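Local coordinates for protein Glucanase/chitosanase (Paenibacillus fukuinensis, PDB 4ZY9) that serves as the chitosan-binding CBM32 module of a larger enzyme that is thought to hydrolyse chitosan and beta-glucans, at residues A[77-82]-A[113-118]. The protein carries 1 engineered substitution. Sequence-based numbering, arbitrary orientation.
Sequences IQVSND and KYVRMH. Engineered in segment 113-118: Met-117 (natural residue Val).
Gln-78 and Arg-116 meet twice, once through the backbone and once through their side chains, where strands 75-80 and 114-122 run antiparallel within one sheet of the CBM32 (F5/8 type C-like) beta-sandwich, a pairing whose two faces differ in chemistry. Their main chains form a hydrogen-bonded pair, Gln-78 N to Arg-116 O and Arg-116 N to Gln-78 O both at 2.8 Å; Ser-80 and Tyr-114 make the next such pair. At the end of the ladder Ser-80 O accepts both Tyr-114 N and Lys-113 N, the latter at 2.9 Å, and two residues thus face one: a classic beta bulge where the chain turns a corner.

The tightly packed side belongs to Ile-77, Val-79, Val-115 and the engineered selenomethionine Met-117. Val-79 CG1 lies 4.2 Å from Val-115 CG2, the two side chains running alongside each other, whereas Ile-77, in the conformer described, crosses Met-117 at about a right angle. Val-63 and Leu-65 of strand 57-67 come against this layer from the opposing sheet.

The other face is polar and more open toward Gln-78, Arg-116 and His-118. Here Gln-78 OE1 receives Arg-116 NH2 on a lone pair at 2.7 Å and, from above the amide plane, Arg-116 NE at 3.0 Å. The bend of Arg-116 at chi3 (72°) and the extended Gln-78 chain together bring the oxygen to the guanidinium edge, in its plane. His-118 CD2 covers one guanidinium face, and Trp-49 and Trp-89 add cation-pi contacts. Farther along, the Tyr-114 ring brings its CE2 edge to within 3.2 Å of Asp-82 O, while its hydroxyl bonds Ser-83 O.

Held by two donor nitrogens on one amide oxygen, the guanidinium has its rotation restricted, and its positive charge is probably stabilised by that oxygen and the two tryptophans.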
ATOM      1  N   ILE A  77       5.992   4.947  -2.101  1.00  4.11           N
ATOM      2  CA  ILE A  77       5.478   4.781  -0.733  0.80  4.73           C
ATOM      3  C   ILE A  77       5.418   6.132  -0.108  1.00  4.35           C
ATOM      4  O   ILE A  77       6.431   6.869  -0.147  1.00  5.36           O
ATOM      5  CB  ILE A  77       6.316   3.782   0.117  0.80  5.50           C
ATOM      6  CG1 ILE A  77       6.414   2.473  -0.540  0.80  6.53           C
ATOM      7  CG2 ILE A  77       5.739   3.714   1.523  0.80  5.51           C
ATOM      8  CD1 ILE A  77       5.089   1.757  -0.662  0.80  7.01           C
ATOM      9  N   GLN A  78       4.288   6.494   0.461  1.00  4.26           N
ATOM     10  CA  GLN A  78       4.089   7.831   1.037  1.00  4.55           C
ATOM     11  C   GLN A  78       3.505   7.750   2.394  1.00  4.78           C
ATOM     12  O   GLN A  78       2.792   6.768   2.727  1.00  5.41           O
ATOM     13  CB  GLN A  78       3.190   8.660   0.148  1.00  6.00           C
ATOM     14  CG  GLN A  78       3.599   8.654  -1.315  1.00  7.41           C
ATOM     15  CD  GLN A  78       2.665   9.431  -2.186  1.00  9.78           C
ATOM     16  OE1 GLN A  78       1.525   9.656  -1.780  1.00 16.29           O
ATOM     17  NE2 GLN A  78       3.005   9.626  -3.476  1.00 12.39           N
ATOM     18  N   VAL A  79       3.757   8.730   3.254  1.00  4.26           N
ATOM     19  CA  VAL A  79       3.227   8.755   4.600  1.00  4.52           C
ATOM     20  C   VAL A  79       2.554  10.110   4.824  1.00  4.18           C
ATOM     21  O   VAL A  79       3.010  11.140   4.316  1.00  4.99           O
ATOM     22  CB  VAL A  79       4.331   8.489   5.637  1.00  5.82           C
ATOM     23  CG1 VAL A  79       4.819   7.013   5.535  1.00  7.92           C
ATOM     24  CG2 VAL A  79       5.498   9.456   5.593  1.00  6.18           C
ATOM     25  N   SER A  80       1.611  10.066   5.741  1.00  4.62           N
ATOM     26  CA  SER A  80       0.924  11.309   6.202  0.70  4.78           C
ATOM     27  C   SER A  80       0.671  11.203   7.709  1.00  4.66           C
ATOM     28  O   SER A  80       0.274  10.157   8.215  1.00  5.41           O
ATOM     29  CB  SER A  80      -0.398  11.488   5.459  0.70  4.20           C
ATOM     30  OG  SER A  80      -1.202  12.517   6.113  0.70  3.90           O
ATOM     31  N   ASN A  81       0.931  12.346   8.421  1.00  4.46           N
ATOM     32  CA  ASN A  81       0.563  12.461   9.797  1.00  5.06           C
ATOM     33  C   ASN A  81      -0.578  13.476   9.969  1.00  5.33           C
ATOM     34  O   ASN A  81      -0.774  13.982  11.099  1.00  6.53           O
ATOM     35  CB  ASN A  81       1.802  12.831  10.634  1.00  5.47           C
ATOM     36  CG  ASN A  81       1.553  12.534  12.062  1.00  5.21           C
ATOM     37  OD1 ASN A  81       0.859  11.626  12.455  1.00  6.86           O
ATOM     38  ND2 ASN A  81       2.227  13.316  12.932  1.00  6.08           N
ATOM     39  N   ASP A  82      -1.412  13.665   8.964  1.00  6.06           N
ATOM     40  CA  ASP A  82      -2.680  14.396   9.165  1.00  6.75           C
ATOM     41  C   ASP A  82      -3.552  13.543  10.074  1.00  7.72           C
ATOM     42  O   ASP A  82      -3.490  12.347  10.149  1.00  8.09           O
ATOM     43  CB  ASP A  82      -3.387  14.485   7.848  1.00  7.14           C
ATOM     44  CG  ASP A  82      -2.717  15.368   6.805  1.00  8.98           C
ATOM     45  OD1 ASP A  82      -2.182  16.445   7.108  1.00  9.52           O
ATOM     46  OD2 ASP A  82      -2.683  15.028   5.616  1.00  9.73           O
ATOM     47  N   LYS A 113       0.160   8.470  10.537  1.00  4.88           N
ATOM     48  CA  LYS A 113      -1.130   7.837  10.756  1.00  4.90           C
ATOM     49  C   LYS A 113      -1.543   7.068   9.517  1.00  4.37           C
ATOM     50  O   LYS A 113      -2.296   6.060   9.631  1.00  5.42           O
ATOM     51  CB  LYS A 113      -2.181   8.865  11.146  1.00  6.34           C
ATOM     52  CG  LYS A 113      -3.533   8.258  11.450  1.00  6.49           C
ATOM     53  CD  LYS A 113      -4.529   9.273  11.948  1.00  7.79           C
ATOM     54  CE  LYS A 113      -5.878   8.652  12.135  1.00  8.91           C
ATOM     55  NZ  LYS A 113      -6.905   9.633  12.570  1.00 10.51           N
ATOM     56  N   TYR A 114      -1.143   7.482   8.349  1.00  4.22           N
ATOM     57  CA  TYR A 114      -1.510   6.845   7.092  1.00  4.02           C
ATOM     58  C   TYR A 114      -0.320   6.488   6.247  1.00  4.10           C
ATOM     59  O   TYR A 114       0.625   7.303   6.181  1.00  4.66           O
ATOM     60  CB  TYR A 114      -2.457   7.728   6.262  1.00  4.90           C
ATOM     61  CG  TYR A 114      -3.658   8.251   6.972  1.00  5.30           C
ATOM     62  CD1 TYR A 114      -4.820   7.524   7.090  1.00  5.24           C
ATOM     63  CD2 TYR A 114      -3.614   9.479   7.626  1.00  6.25           C
ATOM     64  CE1 TYR A 114      -5.968   8.013   7.735  1.00  6.14           C
ATOM     65  CE2 TYR A 114      -4.764   9.984   8.322  1.00  6.32           C
ATOM     66  CZ  TYR A 114      -5.876   9.254   8.303  1.00  6.77           C
ATOM     67  OH  TYR A 114      -6.980   9.734   9.032  1.00  8.28           O
ATOM     68  N   VAL A 115      -0.350   5.334   5.598  1.00  3.64           N
ATOM     69  CA  VAL A 115       0.767   4.895   4.768  1.00  3.51           C
ATOM     70  C   VAL A 115       0.169   4.455   3.423  1.00  3.59           C
ATOM     71  O   VAL A 115      -0.808   3.650   3.452  1.00  4.05           O
ATOM     72  CB  VAL A 115       1.547   3.744   5.437  1.00  4.17           C
ATOM     73  CG1 VAL A 115       2.716   3.327   4.538  1.00  4.74           C
ATOM     74  CG2 VAL A 115       2.009   4.172   6.786  1.00  4.51           C
ATOM     75  N   ARG A 116       0.650   4.982   2.328  1.00  3.78           N
ATOM     76  CA  ARG A 116       0.092   4.792   1.024  1.00  3.53           C
ATOM     77  C   ARG A 116       1.073   4.177   0.049  1.00  3.77           C
ATOM     78  O   ARG A 116       2.241   4.584   0.027  1.00  4.66           O
ATOM     79  CB  ARG A 116      -0.351   6.140   0.443  1.00  4.88           C
ATOM     80  CG  ARG A 116      -1.131   6.086  -0.869  1.00  4.81           C
ATOM     81  CD  ARG A 116      -1.999   7.291  -1.223  1.00  6.17           C
ATOM     82  NE  ARG A 116      -1.189   8.450  -1.603  1.00  7.27           N
ATOM     83  CZ  ARG A 116      -1.649   9.473  -2.361  1.00  8.32           C
ATOM     84  NH1 ARG A 116      -2.917   9.480  -2.720  1.00  9.94           N
ATOM     85  NH2 ARG A 116      -0.835  10.410  -2.724  1.00  9.05           N
HETATM   86  N   MSE A 117       0.592   3.296  -0.763  1.00  3.39           N
HETATM   87  CA  MSE A 117       1.272   2.854  -2.016  1.00  3.50           C
HETATM   88  C   MSE A 117       0.566   3.549  -3.143  1.00  3.03           C
HETATM   89  O   MSE A 117      -0.678   3.373  -3.300  1.00  3.68           O
HETATM   90  CB  MSE A 117       1.145   1.370  -2.168  1.00  4.01           C
HETATM   91  CG  MSE A 117       1.999   0.754  -3.282  1.00  5.17           C
HETATM   92 SE   MSE A 117       1.407   1.224  -5.146  1.00  7.53          SE
HETATM   93  CE  MSE A 117      -0.389   0.505  -5.126  1.00  6.46           C
ATOM     94  N   HIS A 118       1.212   4.466  -3.842  1.00  3.54           N
ATOM     95  CA  HIS A 118       0.656   5.194  -4.973  1.00  3.77           C
ATOM     96  C   HIS A 118       1.344   4.723  -6.244  1.00  3.63           C
ATOM     97  O   HIS A 118       2.551   4.866  -6.359  1.00  4.31           O
ATOM     98  CB  HIS A 118       0.809   6.723  -4.771  1.00  4.09           C
ATOM     99  CG  HIS A 118       0.135   7.526  -5.777  1.00  4.63           C
ATOM    100  ND1 HIS A 118       0.678   7.795  -6.989  1.00  5.66           N
ATOM    101  CD2 HIS A 118      -1.114   8.035  -5.790  1.00  4.95           C
ATOM    102  CE1 HIS A 118      -0.199   8.474  -7.726  1.00  5.10           C
ATOM    103  NE2 HIS A 118      -1.292   8.620  -7.017  1.00  5.84           N
TER